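Local coordinates for protein DNA polymerase (Bacillus phage phi29, PDB 2PY5) that replicates the viral genome by protein-primed DNA synthesis with strand displacement, and proofreads it with a 3'-5' exonuclease, at residues A68-W73 with Y101-C106; G144-D147 with E151-V154. The protein carries 2 engineered substitutions. One frame throughout, in Å; residues are numbered along the deposited sequence.

Interaction 1 (A68-W73 with Y101-C106); sequences AFIINW and YMIDIC. With nucleotides of chain C.
Ile103 carries its CG1 branch anti to the carbonyl carbon (chi1 -55°) and then runs out extended at chi2 (168°), which sends CD1 off strand 100-110 and against helix 63-76. There the methyl meets two neighbours on one turn of the helix: CG2 of Ile70, 4.1 Å from Ile103 CD1, and CG1 of Ile71, 4.0 Å from the same Ile103 CD1. Ile70 offers the branch that stands anti to its own backbone N, whereas Ile71 meets the methyl with the methylene of its longer arm. Both helix side chains lie slantwise to Ile103, and all three are buried. With the CA atoms of Ile71 and Ile103 8.5 Å apart, the gap between the backbones is bridged by side chains alone, and no hydrogen bond joins the two segments. Farther along the strand, Ile105 also points toward the helix and touches Val51 and Leu52 of helix 44-54, while Ile71 also rests on Tyr90 and Thr92 of strand 89-94.

Residues of the same strand reach the single-stranded DNA. The thioether of Met102 lies against the guanine of DG2 of chain C, SD 3.2 Å from N1, and its terminal methyl CE is 3.5 Å from O6 of that base. One face of the Tyr101 ring takes the sugar of DA3 of chain C, whose C2' stands 3.9 Å above the ring plane toward the rim; ring atom CE2 is 3.3 Å from O3' of that nucleotide. Tyr101 and Met102 both face Ile93, a classic beta bulge just where the strand meets DNA. This is helix-on-sheet packing in the alpha/beta core of the exonuclease domain, with a DNA-contacting strand backed by a helix that includes Phe69, which interacts with the terminal protein.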
loop_
_atom_site.group_PDB
_atom_site.type_symbol
_atom_site.label_atom_id
_atom_site.label_comp_id
_atom_site.label_asym_id
_atom_site.label_seq_id
_atom_site.Cartn_x
_atom_site.Cartn_y
_atom_site.Cartn_z
ATOM N N ALA F 68 3.127 14.490 14.629
ATOM C CA ALA F 68 3.194 15.954 14.504
ATOM C C ALA F 68 3.035 16.633 15.857
ATOM O O ALA F 68 3.754 17.589 16.166
ATOM C CB ALA F 68 2.145 16.454 13.539
ATOM N N PHE F 69 2.121 16.108 16.666
ATOM C CA PHE F 69 1.867 16.647 17.992
ATOM C C PHE F 69 3.051 16.418 18.923
ATOM O O PHE F 69 3.437 17.311 19.690
ATOM C CB PHE F 69 0.557 16.098 18.573
ATOM C CG PHE F 69 -0.655 16.565 17.832
ATOM C CD1 PHE F 69 -1.060 15.944 16.644
ATOM C CD2 PHE F 69 -1.385 17.656 18.279
ATOM C CE1 PHE F 69 -2.173 16.421 15.942
ATOM C CE2 PHE F 69 -2.482 18.085 17.588
ATOM C CZ PHE F 69 -2.880 17.463 16.434
ATOM N N ILE F 70 3.651 15.225 18.832
ATOM C CA ILE F 70 4.797 14.862 19.642
ATOM C C ILE F 70 5.995 15.736 19.327
ATOM O O ILE F 70 6.651 16.247 20.228
ATOM C CB ILE F 70 5.126 13.360 19.433
ATOM C CG1 ILE F 70 4.040 12.488 20.051
ATOM C CG2 ILE F 70 6.496 12.983 19.991
ATOM C CD1 ILE F 70 4.072 11.070 19.592
ATOM N N ILE F 71 6.283 15.926 18.039
ATOM C CA ILE F 71 7.432 16.747 17.634
ATOM C C ILE F 71 7.216 18.228 17.991
ATOM O O ILE F 71 8.151 18.897 18.451
ATOM C CB ILE F 71 7.838 16.513 16.169
ATOM C CG1 ILE F 71 8.318 15.068 15.999
ATOM C CG2 ILE F 71 8.991 17.444 15.776
ATOM C CD1 ILE F 71 8.689 14.716 14.569
ATOM N N ASN F 72 6.000 18.735 17.776
ATOM C CA ASN F 72 5.671 20.083 18.237
ATOM C C ASN F 72 5.978 20.243 19.732
ATOM O O ASN F 72 6.491 21.263 20.161
ATOM C CB ASN F 72 4.198 20.416 17.963
ATOM C CG ASN F 72 3.981 21.025 16.587
ATOM O OD1 ASN F 72 3.747 20.297 15.592
ATOM N ND2 ASN F 72 4.085 22.323 16.502
ATOM N N TRP F 73 5.669 19.229 20.533
ATOM C CA TRP F 73 5.949 19.306 21.971
ATOM C C TRP F 73 7.455 19.270 22.235
ATOM O O TRP F 73 7.977 20.092 22.979
ATOM C CB TRP F 73 5.257 18.168 22.723
ATOM C CG TRP F 73 5.390 18.244 24.224
ATOM C CD1 TRP F 73 4.495 18.804 25.094
ATOM C CD2 TRP F 73 6.478 17.759 25.033
ATOM N NE1 TRP F 73 4.949 18.705 26.373
ATOM C CE2 TRP F 73 6.162 18.068 26.376
ATOM C CE3 TRP F 73 7.677 17.097 24.759
ATOM C CZ2 TRP F 73 7.003 17.739 27.437
ATOM C CZ3 TRP F 73 8.506 16.758 25.803
ATOM C CH2 TRP F 73 8.175 17.099 27.135
ATOM N N TYR F 101 8.171 6.522 10.146
ATOM C CA TYR F 101 8.504 5.177 10.693
ATOM C C TYR F 101 8.898 5.210 12.163
ATOM O O TYR F 101 8.665 4.236 12.873
ATOM C CB TYR F 101 9.647 4.510 9.928
ATOM C CG TYR F 101 9.327 4.216 8.493
ATOM C CD1 TYR F 101 9.518 5.180 7.525
ATOM C CD2 TYR F 101 8.812 3.000 8.112
ATOM C CE1 TYR F 101 9.226 4.933 6.223
ATOM C CE2 TYR F 101 8.502 2.720 6.795
ATOM C CZ TYR F 101 8.700 3.700 5.840
ATOM O OH TYR F 101 8.422 3.447 4.512
ATOM N N MET F 102 9.512 6.291 12.629
ATOM C CA MET F 102 10.124 6.296 13.963
ATOM C C MET F 102 10.376 7.706 14.452
ATOM O O MET F 102 10.807 8.571 13.692
ATOM C CB MET F 102 11.458 5.513 13.952
ATOM C CG MET F 102 12.107 5.362 15.343
ATOM S SD MET F 102 13.790 4.765 15.262
ATOM C CE MET F 102 14.602 6.249 14.691
ATOM N N ILE F 103 10.136 7.896 15.749
ATOM C CA ILE F 103 10.667 9.018 16.529
ATOM C C ILE F 103 11.369 8.391 17.735
ATOM O O ILE F 103 10.736 7.668 18.486
ATOM C CB ILE F 103 9.568 9.950 17.048
ATOM C CG1 ILE F 103 8.680 10.462 15.917
ATOM C CG2 ILE F 103 10.199 11.145 17.814
ATOM C CD1 ILE F 103 7.388 11.151 16.409
ATOM N N ASP F 104 12.660 8.653 17.894
ATOM C CA ASP F 104 13.468 8.059 18.980
ATOM C C ASP F 104 13.940 9.201 19.865
ATOM O O ASP F 104 14.747 10.028 19.442
ATOM C CB ASP F 104 14.635 7.309 18.381
ATOM C CG ASP F 104 15.391 6.449 19.385
ATOM O OD1 ASP F 104 16.364 5.783 18.968
ATOM O OD2 ASP F 104 15.011 6.452 20.569
ATOM N N ILE F 105 13.427 9.251 21.098
ATOM C CA ILE F 105 13.690 10.357 21.992
ATOM C C ILE F 105 14.754 9.933 22.986
ATOM O O ILE F 105 14.546 8.984 23.761
ATOM C CB ILE F 105 12.401 10.763 22.745
ATOM C CG1 ILE F 105 11.281 11.140 21.762
ATOM C CG2 ILE F 105 12.682 11.917 23.742
ATOM C CD1 ILE F 105 9.912 11.145 22.385
ATOM N N CYS F 106 15.890 10.616 22.951
ATOM C CA CYS F 106 17.068 10.248 23.750
ATOM C C CYS F 106 17.180 11.138 24.971
ATOM O O CYS F 106 17.318 12.346 24.834
ATOM C CB CYS F 106 18.331 10.457 22.933
ATOM S SG CYS F 106 19.831 10.053 23.813
ATOM P P DG C 2 20.251 -0.742 7.611
ATOM O OP1 DG C 2 20.529 -2.142 7.216
ATOM O OP2 DG C 2 20.440 0.347 6.623
ATOM O "O5'" DG C 2 18.766 -0.649 8.231
ATOM C "C5'" DG C 2 18.434 -1.602 9.238
ATOM C "C4'" DG C 2 17.072 -1.416 9.883
ATOM O "O4'" DG C 2 17.164 -0.452 10.947
ATOM C "C3'" DG C 2 15.925 -0.919 9.024
ATOM O "O3'" DG C 2 14.809 -1.674 9.411
ATOM C "C2'" DG C 2 15.723 0.543 9.397
ATOM C "C1'" DG C 2 16.085 0.462 10.865
ATOM N N9 DG C 2 16.635 1.653 11.478
ATOM C C8 DG C 2 17.424 2.616 10.902
ATOM N N7 DG C 2 17.789 3.543 11.739
ATOM C C5 DG C 2 17.210 3.146 12.944
ATOM C C6 DG C 2 17.245 3.757 14.212
ATOM O O6 DG C 2 17.833 4.800 14.521
ATOM N N1 DG C 2 16.531 3.027 15.166
ATOM C C2 DG C 2 15.851 1.855 14.922
ATOM N N2 DG C 2 15.208 1.290 15.961
ATOM N N3 DG C 2 15.808 1.275 13.724
ATOM C C4 DG C 2 16.507 1.978 12.800
ATOM P P DA C 3 13.976 -2.473 8.321
ATOM O OP1 DA C 3 12.994 -3.259 9.095
ATOM O OP2 DA C 3 14.947 -3.088 7.358
ATOM O "O5'" DA C 3 13.206 -1.324 7.526
ATOM C "C5'" DA C 3 12.053 -0.779 8.099
ATOM C "C4'" DA C 3 11.714 0.493 7.350
ATOM O "O4'" DA C 3 12.777 1.445 7.557
ATOM C "C3'" DA C 3 11.598 0.359 5.840
ATOM O "O3'" DA C 3 10.232 0.209 5.489
ATOM C "C2'" DA C 3 12.120 1.701 5.310
ATOM C "C1'" DA C 3 13.045 2.228 6.398
ATOM N N9 DA C 3 14.488 2.040 6.230
ATOM C C8 DA C 3 15.134 0.871 5.889
ATOM N N7 DA C 3 16.448 0.967 5.870
ATOM C C5 DA C 3 16.677 2.286 6.232
ATOM C C6 DA C 3 17.857 3.039 6.395
ATOM N N6 DA C 3 19.082 2.535 6.205
ATOM N N1 DA C 3 17.731 4.338 6.769
ATOM C C2 DA C 3 16.503 4.843 6.958
ATOM N N3 DA C 3 15.323 4.232 6.830
ATOM C C4 DA C 3 15.481 2.950 6.468
#

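Interaction 2 (G144-D147 with E151-V154)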
loop_
_atom_site.group_PDB
_atom_site.type_symbol
_atom_site.label_atom_id
_atom_site.label_comp_id
_atom_site.label_asym_id
_atom_site.label_seq_id
_atom_site.Cartn_x
_atom_site.Cartn_y
_atom_site.Cartn_z
ATOM N N GLY F 144 -19.511 3.566 16.002
ATOM C CA GLY F 144 -19.488 5.016 15.861
ATOM C C GLY F 144 -18.117 5.633 16.056
ATOM O O GLY F 144 -17.114 4.931 16.251
ATOM N N ASP F 145 -18.087 6.961 15.998
ATOM C CA ASP F 145 -16.861 7.727 16.153
ATOM C C ASP F 145 -17.015 8.745 17.268
ATOM O O ASP F 145 -18.118 9.029 17.728
ATOM C CB ASP F 145 -16.535 8.486 14.860
ATOM C CG ASP F 145 -16.280 7.570 13.674
ATOM O OD1 ASP F 145 -15.783 6.434 13.863
ATOM O OD2 ASP F 145 -16.569 8.009 12.540
ATOM N N ILE F 146 -15.887 9.295 17.695
ATOM C CA ILE F 146 -15.896 10.467 18.554
ATOM C C ILE F 146 -16.427 11.662 17.737
ATOM O O ILE F 146 -16.210 11.750 16.525
ATOM C CB ILE F 146 -14.476 10.726 19.155
ATOM C CG1 ILE F 146 -14.309 9.913 20.448
ATOM C CG2 ILE F 146 -14.245 12.207 19.440
ATOM C CD1 ILE F 146 -13.121 10.305 21.293
ATOM N N ASP F 147 -17.166 12.551 18.390
ATOM C CA ASP F 147 -17.527 13.827 17.789
ATOM C C ASP F 147 -16.248 14.657 17.708
ATOM O O ASP F 147 -15.843 15.259 18.693
ATOM C CB ASP F 147 -18.579 14.528 18.660
ATOM C CG ASP F 147 -19.004 15.890 18.119
ATOM O OD1 ASP F 147 -18.440 16.364 17.112
ATOM O OD2 ASP F 147 -19.922 16.495 18.722
ATOM N N GLU F 151 -16.596 21.454 20.734
ATOM C CA GLU F 151 -15.841 22.477 21.441
ATOM C C GLU F 151 -15.243 21.876 22.718
ATOM O O GLU F 151 -15.991 21.417 23.600
ATOM C CB GLU F 151 -16.770 23.646 21.777
ATOM C CG GLU F 151 -16.206 24.691 22.742
ATOM C CD GLU F 151 -15.043 25.476 22.169
ATOM O OE1 GLU F 151 -14.809 25.410 20.939
ATOM O OE2 GLU F 151 -14.372 26.180 22.962
ATOM N N ARG F 152 -13.909 21.884 22.795
ATOM C CA ARG F 152 -13.168 21.315 23.924
ATOM C C ARG F 152 -12.009 22.228 24.328
ATOM O O ARG F 152 -10.929 22.164 23.746
ATOM C CB ARG F 152 -12.629 19.931 23.564
ATOM C CG ARG F 152 -13.714 18.881 23.349
ATOM C CD ARG F 152 -13.101 17.535 23.026
ATOM N NE ARG F 152 -14.095 16.491 22.763
ATOM C CZ ARG F 152 -14.481 16.076 21.555
ATOM N NH1 ARG F 152 -14.003 16.645 20.457
ATOM N NH2 ARG F 152 -15.379 15.099 21.448
ATOM N N PRO F 153 -12.241 23.100 25.324
ATOM C CA PRO F 153 -11.196 23.980 25.817
ATOM C C PRO F 153 -10.075 23.244 26.527
ATOM O O PRO F 153 -10.178 22.055 26.819
ATOM C CB PRO F 153 -11.941 24.871 26.822
ATOM C CG PRO F 153 -13.352 24.745 26.471
ATOM C CD PRO F 153 -13.518 23.360 26.006
ATOM N N VAL F 154 -8.993 23.957 26.803
ATOM C CA VAL F 154 -7.911 23.377 27.567
ATOM C C VAL F 154 -8.461 22.881 28.911
ATOM O O VAL F 154 -9.167 23.611 29.609
ATOM C CB VAL F 154 -6.768 24.385 27.771
ATOM C CG1 VAL F 154 -5.738 23.849 28.758
ATOM C CG2 VAL F 154 -6.118 24.704 26.447
#
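The guanidinium of Arg152 receives the backbone carbonyl of Asp147 at its edge, with Asp147 O lying close to the guanidinium plane. Ile146 approaches the same group obliquely, its CG2 methyl 3.7 Å from Arg152 NH2. Both terminal nitrogens of the arginine converge end-on upon the one oxygen: NH2 donates to Asp147 O at 2.8 Å and NH1 donates to Asp147 O at 2.9 Å. Neither bond is straight, the angles at the hydrogens being 145° and 140°, as expected when a fork of two N-H groups closes on a single acceptor. NH1 lies in the carbonyl plane, while NH2 is tilted from it.

Arg152 spans the gap because its chain is fully extended from CG to NE (chi3 -178°), carrying the head group far from its own backbone; even the closest CA atoms, those of Asp147 and Glu151, are 9.5 Å apart. The grip is on the main chain. The carboxylate of Asp147 stays back, OD1 5.5 Å from Arg152 NH2, too far for contact, though the opposite charges may still attract weakly. NH2 has a second partner in Glu162, with which it forms a salt bridge, tying the loop to helix 160-182. Trp25 of strand 24-31 touches both Ile146 and Arg152, and the Ile146 side chain comes close to that of Glu14, a residue essential for exonucleolysis.

An arginine thus closes a short irregular loop by clasping a carbonyl five residues earlier. This loop lies beside the 3'-5' exonuclease active site: it includes Asp145, a magnesium ligand in a structure of this protein, and Tyr148, which helps to stabilise the frayed 3' terminus, lies between the joined segments.

In the fold
From the N terminus the chain lays down strands 8-15, 24-31 and 38-41, helix 44-54 and strand 57-60 before helix 63-76, then continues through strand 89-94 and returns on strand 100-110; interaction 1 closes this excursion of 27 intervening residues by setting the helix against the sheet. The chain then runs through strand 113-121 and helix 130-136 into the loop where interaction 2 closes a much shorter span, with three residues between its segments, ahead of helix 160-182. The centres of interactions 1 and 2 are about 24 Å apart, and the contacts follow in series, neither nested nor crossed. Both belong to the exonuclease region: interaction 1 joins helix and mixed sheet, interaction 2 shapes a loop beside strand 24-31.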